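Local coordinates for Pro-Pro endopeptidase (PDB 6FPC), which is a secreted zinc-dependent endopeptidase that cleaves the peptide bond between two prolines in a PLP-PVP motif of a bacterial cell-surface protein, at residues 20-23 with 24-28; 52-55 with 56-59; 60-63 with 64-67; 77-80 with 81-84; 117-121 with 122-126. All blocks are in the same frame, centred on the assembly; numbering follows the deposited sequence.

Contact 1. Residues 20-23 with 24-28; sequences HSEA and AAMKQ. With CD (cadmium ion), chain G.
Glu-22 and Met-26 lie one turn apart, with side chains crossing at about a right angle; the carboxylate comes only as near as 4.1 Å, from Glu-22 OE2 to Met-26 CG. The closer meeting is with the backbone, where Met-26 CG lies 3.2 Å from Glu-22 O. A chi1 of -63° sets that CG beside Met-26 N, the donor bonded to the same carbonyl oxygen at 3.0 Å. Three equivalent bonds run from Ala-24 N to His-20 O, Ala-25 N to Ser-21 O and Lys-27 N to Ala-23 O. In all four the donor is tilted only moderately from the carbonyl plane, by 29° at most. These i to i+4 bonds identify the first turns of the alpha-helix 20-30. As Glu-22 N is too early in the helix for such a partner, it donates to Asn-19 OD1 instead. Among the charged ends, Lys-27 NZ forms a salt bridge with Asp-8, whereas Glu-22 OE2 has a long, weak ion pair with Arg-29. At the start of the helix both imidazole nitrogens of His-20 are used as metal ligands. His-20 ND1 binds a cadmium ion at 2.4 Å, and two waters also bind that ion. His-20 NE2 binds a second cadmium ion together with Glu-17, so the ring bridges two metals that are distinct from the catalytic zinc.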
# COMPACT_ATOMS: atom_id res chain seq x y z
N HIS A 20 -13.93 -14.76 6.62
CA HIS A 20 -14.49 -14.73 5.27
C HIS A 20 -14.96 -13.37 4.81
O HIS A 20 -14.52 -12.91 3.74
CB HIS A 20 -15.62 -15.77 5.08
CG HIS A 20 -15.16 -17.20 5.08
ND1 HIS A 20 -16.06 -18.24 5.05
CD2 HIS A 20 -13.91 -17.71 5.09
CE1 HIS A 20 -15.34 -19.35 5.09
NE2 HIS A 20 -14.04 -19.08 5.11
N SER A 21 -15.81 -12.71 5.60
CA SER A 21 -16.39 -11.43 5.19
C SER A 21 -15.37 -10.30 5.13
O SER A 21 -15.47 -9.47 4.24
CB SER A 21 -17.61 -11.07 6.03
OG SER A 21 -17.23 -10.77 7.36
N GLU A 22 -14.39 -10.28 6.05
CA GLU A 22 -13.35 -9.25 6.03
C GLU A 22 -12.41 -9.42 4.84
O GLU A 22 -12.04 -8.43 4.21
CB GLU A 22 -12.57 -9.19 7.34
CG GLU A 22 -11.75 -7.91 7.50
CD GLU A 22 -12.46 -6.59 7.26
OE1 GLU A 22 -13.65 -6.47 7.60
OE2 GLU A 22 -11.81 -5.67 6.71
N ALA A 23 -12.05 -10.68 4.51
CA ALA A 23 -11.18 -10.99 3.37
C ALA A 23 -11.89 -10.61 2.07
O ALA A 23 -11.26 -10.00 1.21
CB ALA A 23 -10.80 -12.46 3.37
N ALA A 24 -13.20 -10.85 1.97
CA ALA A 24 -14.00 -10.46 0.80
C ALA A 24 -14.06 -8.93 0.67
O ALA A 24 -13.90 -8.42 -0.44
CB ALA A 24 -15.41 -11.03 0.91
N ALA A 25 -14.23 -8.20 1.79
CA ALA A 25 -14.28 -6.74 1.81
C ALA A 25 -12.94 -6.13 1.32
O ALA A 25 -12.94 -5.17 0.55
CB ALA A 25 -14.60 -6.24 3.21
N MET A 26 -11.81 -6.72 1.73
CA MET A 26 -10.48 -6.27 1.32
C MET A 26 -10.31 -6.53 -0.18
O MET A 26 -9.81 -5.66 -0.90
CB MET A 26 -9.37 -7.01 2.10
CG MET A 26 -9.39 -6.74 3.59
SD MET A 26 -8.28 -7.85 4.48
CE MET A 26 -6.74 -6.99 4.21
N LYS A 27 -10.72 -7.73 -0.64
CA LYS A 27 -10.62 -8.15 -2.04
C LYS A 27 -11.42 -7.17 -2.91
O LYS A 27 -10.92 -6.73 -3.95
CB LYS A 27 -11.10 -9.61 -2.22
CG LYS A 27 -10.52 -10.30 -3.43
CD LYS A 27 -11.18 -11.66 -3.68
CE LYS A 27 -11.02 -12.12 -5.12
NZ LYS A 27 -11.53 -13.52 -5.32
N GLN A 28 -12.62 -6.78 -2.44
CA GLN A 28 -13.49 -5.81 -3.11
C GLN A 28 -12.83 -4.43 -3.21
O GLN A 28 -12.93 -3.80 -4.26
CB GLN A 28 -14.85 -5.71 -2.41
CG GLN A 28 -15.92 -5.07 -3.27
CD CD G . -18.41 -17.98 4.57
O HOH W 1 -18.55 -20.12 6.14
O HOH W 2 -18.72 -16.32 2.87

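Contact 2. Residues 52-55 with 56-59; sequences QGAI and TNEP
Ala-54 and Ile-55 offer their carbonyl oxygens to the two amides three residues further on, closing a short 3-10 turn. Asn-57 N reaches Ala-54 O at 2.9 Å, and Glu-58 N reaches Ile-55 O at 3.1 Å. Both N-H groups point well at their acceptors (159°), yet both donors sit 52° above the carbonyl planes, as is usual for i to i+3 bonds in a 3-10 turn. Contacts of carbon with carbonyl oxygen accompany these bonds: Asn-57 CB lies 3.2 Å from Ala-54 O, and Glu-58 CB lies 3.3 Å from Ile-55 O. Between side chains, Ala-54 CB meets Thr-56 OG1 at 3.9 Å. The Asn-57 amide folds back along the start of the turn, since chi1 of -70° puts its CG on the side of its own backbone N; Asn-57 ND2 thereby comes within 3.9 Å of Gly-53 CA. Water-mediated bonding links the same places: one water accepts from Ala-54 N at 3.2 Å and, weakly, from Asn-57 ND2. Outside the turn, Asn-57 OD1 accepts from Lys-65 NZ, and Thr-56 OG1 makes a weak bond with Asp-80. The turn follows strand 47-51 and begins the long connection to strand 84-86. Its chemistry implies that backbone bonds fix the shape of the turn, while the Asn-57 amide, and more weakly the Thr-56 hydroxyl, probably tie it to later parts of the same connection.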
# COMPACT_ATOMS: atom_id res chain seq x y z
N GLN A 52 -4.42 -14.33 7.86
CA GLN A 52 -5.25 -14.32 9.05
C GLN A 52 -4.42 -14.00 10.29
O GLN A 52 -4.91 -13.34 11.19
CB GLN A 52 -6.10 -15.60 9.21
CG GLN A 52 -7.15 -15.50 10.33
CD GLN A 52 -8.18 -14.40 10.18
OE1 GLN A 52 -8.68 -14.08 9.09
NE2 GLN A 52 -8.55 -13.80 11.30
N GLY A 53 -3.16 -14.41 10.33
CA GLY A 53 -2.30 -14.04 11.45
C GLY A 53 -1.31 -12.95 11.11
O GLY A 53 -1.45 -12.25 10.10
N ALA A 54 -0.26 -12.82 11.94
CA ALA A 54 0.83 -11.87 11.67
C ALA A 54 1.44 -12.21 10.33
O ALA A 54 1.53 -13.40 9.97
CB ALA A 54 1.89 -11.94 12.76
N ILE A 55 1.80 -11.18 9.55
CA ILE A 55 2.38 -11.35 8.22
C ILE A 55 3.63 -12.23 8.25
O ILE A 55 3.90 -12.95 7.29
CB ILE A 55 2.62 -10.01 7.47
CG1 ILE A 55 3.72 -9.15 8.14
CG2 ILE A 55 1.31 -9.26 7.31
CD1 ILE A 55 4.14 -7.89 7.30
N THR A 56 4.36 -12.21 9.39
CA THR A 56 5.57 -12.98 9.58
C THR A 56 5.27 -14.48 9.69
O THR A 56 6.19 -15.25 9.54
CB THR A 56 6.44 -12.44 10.72
OG1 THR A 56 5.65 -12.25 11.90
CG2 THR A 56 7.20 -11.12 10.34
N ASN A 57 3.98 -14.90 9.86
CA ASN A 57 3.59 -16.31 9.87
C ASN A 57 3.65 -16.89 8.46
O ASN A 57 3.67 -18.11 8.33
CB ASN A 57 2.19 -16.54 10.47
CG ASN A 57 2.07 -16.32 11.96
OD1 ASN A 57 3.06 -16.27 12.71
ND2 ASN A 57 0.84 -16.19 12.43
N GLU A 58 3.70 -16.02 7.42
CA GLU A 58 3.83 -16.49 6.03
C GLU A 58 5.23 -17.05 5.85
O GLU A 58 6.19 -16.36 6.24
CB GLU A 58 3.59 -15.37 5.00
CG GLU A 58 2.14 -14.98 4.83
CD GLU A 58 1.22 -16.10 4.41
OE1 GLU A 58 1.52 -16.78 3.40
OE2 GLU A 58 0.20 -16.32 5.11
N PRO A 59 5.36 -18.29 5.31
CA PRO A 59 6.69 -18.91 5.16
C PRO A 59 7.78 -18.01 4.57
O PRO A 59 8.89 -17.96 5.11
CB PRO A 59 6.41 -20.13 4.27
CG PRO A 59 5.02 -20.54 4.66
CD PRO A 59 4.29 -19.22 4.87
O HOH W 3 -0.66 -14.37 14.67

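Contact 3. Residues 60-63 with 64-67; sequences ELAY and LKGV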
# COMPACT_ATOMS: atom_id res chain seq x y z
N GLU A 60 7.45 -17.28 3.52
CA GLU A 60 8.42 -16.39 2.88
C GLU A 60 8.75 -15.13 3.69
O GLU A 60 9.70 -14.44 3.33
CB GLU A 60 7.98 -16.04 1.46
CG GLU A 60 6.75 -15.16 1.36
CD GLU A 60 6.41 -14.83 -0.07
OE1 GLU A 60 7.29 -14.30 -0.79
OE2 GLU A 60 5.26 -15.11 -0.49
N LEU A 61 7.98 -14.82 4.76
CA LEU A 61 8.27 -13.65 5.61
C LEU A 61 8.74 -14.03 7.00
O LEU A 61 9.07 -13.14 7.79
CB LEU A 61 7.08 -12.66 5.68
CG LEU A 61 6.63 -12.01 4.36
CD1 LEU A 61 5.42 -11.12 4.58
CD2 LEU A 61 7.76 -11.20 3.71
N ALA A 62 8.80 -15.37 7.31
CA ALA A 62 9.21 -15.88 8.62
C ALA A 62 10.60 -15.39 9.02
O ALA A 62 10.82 -15.16 10.20
CB ALA A 62 9.15 -17.40 8.67
N TYR A 63 11.48 -15.13 8.02
CA TYR A 63 12.84 -14.64 8.27
C TYR A 63 12.88 -13.28 9.00
O TYR A 63 13.91 -12.94 9.56
CB TYR A 63 13.66 -14.62 6.94
CG TYR A 63 13.36 -13.46 6.01
CD1 TYR A 63 14.13 -12.29 6.06
CD2 TYR A 63 12.30 -13.52 5.12
CE1 TYR A 63 13.85 -11.22 5.21
CE2 TYR A 63 12.02 -12.44 4.26
CZ TYR A 63 12.81 -11.31 4.30
OH TYR A 63 12.51 -10.25 3.48
N LEU A 64 11.76 -12.51 8.98
CA LEU A 64 11.65 -11.19 9.64
C LEU A 64 11.26 -11.30 11.13
O LEU A 64 11.27 -10.28 11.85
CB LEU A 64 10.63 -10.31 8.90
CG LEU A 64 10.99 -9.96 7.47
CD1 LEU A 64 9.79 -9.35 6.76
CD2 LEU A 64 12.21 -9.05 7.43
N LYS A 65 10.90 -12.50 11.59
CA LYS A 65 10.51 -12.71 12.99
C LYS A 65 11.58 -12.21 13.94
O LYS A 65 12.76 -12.51 13.75
CB LYS A 65 10.18 -14.17 13.28
CG LYS A 65 8.78 -14.54 12.78
CD LYS A 65 8.40 -15.98 13.11
CE LYS A 65 7.20 -16.44 12.32
NZ LYS A 65 5.92 -15.88 12.85
N GLY A 66 11.17 -11.35 14.87
CA GLY A 66 12.05 -10.79 15.90
C GLY A 66 13.07 -9.79 15.41
O GLY A 66 14.00 -9.48 16.14
N VAL A 67 12.91 -9.26 14.18
CA VAL A 67 13.82 -8.29 13.62
C VAL A 67 13.18 -6.90 13.73
O VAL A 67 11.98 -6.75 13.45
CB VAL A 67 14.18 -8.65 12.16
CG1 VAL A 67 15.03 -7.56 11.50
CG2 VAL A 67 14.91 -10.00 12.12
O HOH W 4 14.16 -13.99 12.00
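Leu-64 lies against the ring of Tyr-63 at the join of two chain reversals: successive turns closed by i to i+3 bonds through 61-65, then a type II beta turn from Leu-64 to Val-67. Both belong to the irregular connection between strands 47-51 and 84-86, and they form a largely superficial contact. Leu-64 is central to it. Its CG stands over one face of the Tyr-63 ring, 3.9 Å from the centroid and 15° off the normal, a CH-pi contact offset toward the rim. One methyl continues along the ring, with Leu-64 CD2 3.5 Å from Tyr-63 CE1. The other leans inward, where Leu-64 CD1 meets Leu-61 CD2 at 4.1 Å in a side-by-side pairing; Leu-61 in turn packs on Ala-91 of strand 89-93. Tyr-63 can present its face to its own neighbour because chi1 of 78° holds the ring between its backbone N and carbonyl carbon, close over the Leu-64 amide. That amide is used as well: Leu-64 N donates to Leu-61 O at 3.0 Å. Lys-65 N repeats the bond to Ala-62 O, also at 3.0 Å, and Lys-65 CG lies 3.3 Å from Ala-62 O as the chain runs on to its partner Asn-57. In the type II turn, Gly-66 occupies the third position, with positive phi (72°), and its N donates to Asp-80 OD2. A single water ties the two reversals together, donating to both Tyr-63 O and Lys-65 O at 2.7 Å.

Contact 4. Residues 77-80 with 81-84; sequences LTWD and DVPG
Asp-81 N and Val-82 N reach back three residues to Thr-78 O and Trp-79 O, each at 3.0 Å, with the donors 45° and 65° above the respective carbonyl planes, consistent with the 3-10 turn at 79-81. The Asp-81 carboxylate answers the first bond: its OD2 accepts from Thr-78 N at 3.1 Å, from above the carboxylate plane and along a nearly straight N-H (167°). Thr-78 and Asp-81 are therefore joined twice, backbone to backbone and backbone to side chain. Leu-77 slides past Asp-81 in the opposite direction, bringing Leu-77 CD1 to 3.6 Å from Asp-81 CB. The Thr-78 hydroxyl turns elsewhere, donating to Asp-80 OD2 at 2.6 Å on the anti side of that oxygen. This turn ends the long connection after strand 47-51 and delivers the chain to edge strand 84-86, which runs antiparallel to 89-93; residues 86-89, which span the link from one strand to the next, are crucial for substrate specificity. A water donating to Asp-80 O and Val-82 O links the turn to its exit. Val-82 lies alongside Trp-79, pointing the same way, with Val-82 CG2 3.8 Å from Trp-79 CE3. Trp-79 also packs on Leu-64 and Pro-69. The Val-82 side chain is about 6 Å from that of Glu-112, the predicted proton acceptor.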
# COMPACT_ATOMS: atom_id res chain seq x y z
N LEU A 77 9.36 -2.68 19.04
CA LEU A 77 8.69 -3.12 17.83
C LEU A 77 9.56 -4.09 17.02
O LEU A 77 10.76 -3.88 16.87
CB LEU A 77 8.34 -1.90 16.96
CG LEU A 77 7.33 -2.17 15.84
CD1 LEU A 77 5.90 -1.87 16.32
CD2 LEU A 77 7.66 -1.31 14.61
N THR A 78 8.93 -5.12 16.46
CA THR A 78 9.58 -6.05 15.51
C THR A 78 8.65 -6.15 14.31
O THR A 78 7.50 -5.74 14.42
CB THR A 78 9.90 -7.43 16.13
OG1 THR A 78 8.69 -8.03 16.56
CG2 THR A 78 10.93 -7.36 17.27
N TRP A 79 9.11 -6.77 13.20
CA TRP A 79 8.29 -6.99 12.00
C TRP A 79 6.99 -7.80 12.29
O TRP A 79 6.00 -7.69 11.58
CB TRP A 79 9.13 -7.67 10.92
CG TRP A 79 10.01 -6.72 10.17
CD1 TRP A 79 11.35 -6.54 10.34
CD2 TRP A 79 9.61 -5.78 9.15
NE1 TRP A 79 11.81 -5.56 9.49
CE2 TRP A 79 10.76 -5.05 8.77
CE3 TRP A 79 8.36 -5.42 8.60
CZ2 TRP A 79 10.72 -4.03 7.80
CZ3 TRP A 79 8.33 -4.44 7.61
CH2 TRP A 79 9.49 -3.70 7.28
N ASP A 80 7.01 -8.59 13.36
CA ASP A 80 5.86 -9.38 13.82
C ASP A 80 4.65 -8.46 14.09
O ASP A 80 3.52 -8.90 13.94
CB ASP A 80 6.22 -10.10 15.13
CG ASP A 80 7.50 -10.89 15.02
OD1 ASP A 80 7.42 -12.10 14.73
OD2 ASP A 80 8.59 -10.30 15.20
N ASP A 81 4.89 -7.21 14.48
CA ASP A 81 3.85 -6.20 14.80
C ASP A 81 3.35 -5.42 13.60
O ASP A 81 2.41 -4.64 13.74
CB ASP A 81 4.44 -5.16 15.75
CG ASP A 81 4.97 -5.72 17.05
OD1 ASP A 81 4.31 -6.64 17.61
OD2 ASP A 81 6.05 -5.27 17.50
N VAL A 82 4.05 -5.53 12.46
CA VAL A 82 3.76 -4.74 11.27
C VAL A 82 2.60 -5.40 10.47
O VAL A 82 2.72 -6.55 10.08
CB VAL A 82 5.03 -4.49 10.42
CG1 VAL A 82 4.69 -3.71 9.14
CG2 VAL A 82 6.11 -3.75 11.22
N PRO A 83 1.48 -4.67 10.23
CA PRO A 83 0.31 -5.32 9.60
C PRO A 83 0.37 -5.51 8.08
O PRO A 83 -0.47 -6.22 7.53
CB PRO A 83 -0.85 -4.40 10.01
CG PRO A 83 -0.21 -3.01 10.10
CD PRO A 83 1.17 -3.29 10.67
N GLY A 84 1.32 -4.88 7.42
CA GLY A 84 1.44 -5.01 5.97
C GLY A 84 2.84 -4.71 5.48
O GLY A 84 3.54 -3.90 6.09
O HOH W 5 1.87 -8.71 11.30

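Contact 5. Residues 117-121 with 122-126; sequences VDRLV and LNEVS
The helix 108-121, which carries the zinc-binding HExxH motif, has a wider pi-type turn at 117-121, near its C-terminal end, where Val-117 meets Leu-122. Val-117 O accepts two amides, from Val-121 N and Leu-122 N, both at 2.9 Å, the second nearly along the C=O axis. At this junction Val-117 CG1 and Leu-122 CD1 pack at 3.7 Å, beside Leu-41 of helix 35-43 and Leu-188 of helix 179-188. The chain then bends back through Asn-123 and Glu-124, both at positive phi, so that Glu-124 N can reach Asp-118 O at 2.8 Å. A water bridges Arg-119 O and Glu-124 OE1, while the Arg-119 guanidinium forms a salt bridge with Glu-87. The buried Asp-118 carboxylate holds the next 3-10 turn: CG is anti to its backbone N (chi1 -173°), which swings both oxygens toward Ser-126. The Asp-118 side chain is also about 5 Å from that of the zinc ligand His-115, which places the turn close to the zinc site. Asp-118 OD1 takes Ser-126 N at 2.9 Å, and Asp-118 OD2 receives Ser-126 OG at 2.6 Å on its syn lone pair.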
# COMPACT_ATOMS: atom_id res chain seq x y z
N VAL A 117 3.28 -1.71 -7.41
CA VAL A 117 2.97 -1.08 -8.71
C VAL A 117 4.09 -0.09 -9.07
O VAL A 117 4.62 -0.14 -10.18
CB VAL A 117 1.58 -0.36 -8.67
CG1 VAL A 117 1.31 0.40 -9.97
CG2 VAL A 117 0.44 -1.34 -8.37
N ASP A 118 4.46 0.79 -8.11
CA ASP A 118 5.54 1.76 -8.32
C ASP A 118 6.85 1.06 -8.71
O ASP A 118 7.43 1.39 -9.75
CB ASP A 118 5.75 2.57 -7.03
CG ASP A 118 6.72 3.73 -7.13
OD1 ASP A 118 6.90 4.26 -8.27
OD2 ASP A 118 7.27 4.13 -6.09
N ARG A 119 7.27 0.05 -7.92
CA ARG A 119 8.54 -0.65 -8.15
C ARG A 119 8.59 -1.52 -9.36
O ARG A 119 9.58 -1.48 -10.11
CB ARG A 119 8.92 -1.52 -6.93
CG ARG A 119 9.85 -0.82 -5.97
CD ARG A 119 10.04 -1.65 -4.72
NE ARG A 119 10.98 -2.76 -4.93
CZ ARG A 119 11.38 -3.57 -3.96
NH1 ARG A 119 10.95 -3.41 -2.71
NH2 ARG A 119 12.24 -4.55 -4.23
N LEU A 120 7.57 -2.36 -9.52
CA LEU A 120 7.58 -3.43 -10.53
C LEU A 120 6.76 -3.22 -11.77
O LEU A 120 6.99 -3.92 -12.76
CB LEU A 120 7.14 -4.73 -9.84
CG LEU A 120 7.90 -5.09 -8.55
CD1 LEU A 120 7.37 -6.35 -7.97
CD2 LEU A 120 9.41 -5.28 -8.80
N VAL A 121 5.84 -2.26 -11.76
CA VAL A 121 5.02 -1.97 -12.93
C VAL A 121 5.43 -0.66 -13.60
O VAL A 121 5.58 -0.62 -14.83
CB VAL A 121 3.49 -2.03 -12.63
CG1 VAL A 121 2.65 -1.60 -13.85
CG2 VAL A 121 3.07 -3.43 -12.16
N LEU A 122 5.63 0.40 -12.80
CA LEU A 122 5.88 1.76 -13.30
C LEU A 122 7.34 2.26 -13.25
O LEU A 122 7.56 3.47 -13.34
CB LEU A 122 4.94 2.74 -12.55
CG LEU A 122 3.42 2.47 -12.65
CD1 LEU A 122 2.64 3.38 -11.71
CD2 LEU A 122 2.91 2.57 -14.09
N ASN A 123 8.33 1.35 -13.17
CA ASN A 123 9.76 1.70 -13.21
C ASN A 123 10.13 2.76 -12.18
O ASN A 123 10.87 3.70 -12.50
CB ASN A 123 10.18 2.21 -14.61
CG ASN A 123 9.76 1.34 -15.76
OD1 ASN A 123 8.75 1.59 -16.44
ND2 ASN A 123 10.54 0.30 -16.00
N GLU A 124 9.57 2.65 -10.96
CA GLU A 124 9.80 3.63 -9.89
C GLU A 124 9.42 5.05 -10.32
O GLU A 124 10.21 5.99 -10.20
CB GLU A 124 11.23 3.57 -9.35
CG GLU A 124 11.54 2.24 -8.70
CD GLU A 124 12.90 2.15 -8.02
OE1 GLU A 124 13.36 1.00 -7.82
OE2 GLU A 124 13.49 3.20 -7.67
N VAL A 125 8.20 5.21 -10.85
CA VAL A 125 7.67 6.52 -11.24
C VAL A 125 7.72 7.53 -10.06
O VAL A 125 7.89 8.73 -10.32
CB VAL A 125 6.25 6.41 -11.86
CG1 VAL A 125 5.19 6.09 -10.80
CG2 VAL A 125 5.91 7.68 -12.64
N SER A 126 7.65 7.06 -8.79
CA SER A 126 7.75 7.98 -7.65
C SER A 126 9.11 8.71 -7.58
O SER A 126 9.19 9.76 -6.94
CB SER A 126 7.49 7.27 -6.33
OG SER A 126 8.56 6.39 -6.04
O HOH W 6 12.39 -0.97 -9.33
O HOH W 7 7.54 -1.25 -16.68

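Each contact joins directly consecutive segments, so each closes only a local turn, and along the chain the five stand in series without nesting or crossing. Contact 1 forms the start of helix 20-30 and touches none of the others. Contacts 2, 3 and 4 share the long connection from strand 47-51 to strand 84-86 and touch pairwise, with centres 9 to 10 Å apart. Contact 3 starts where contact 2 stops, and contact 4 returns to both: Trp-79 pairs by backbone with Val-67, and Ile-55 rests against the carbonyl oxygens of Val-82 and Pro-83. Contact 5, on the opposite side of the chain's centre from contact 1, lies at the C-terminal end of helix 108-121 and faces helix 153-166.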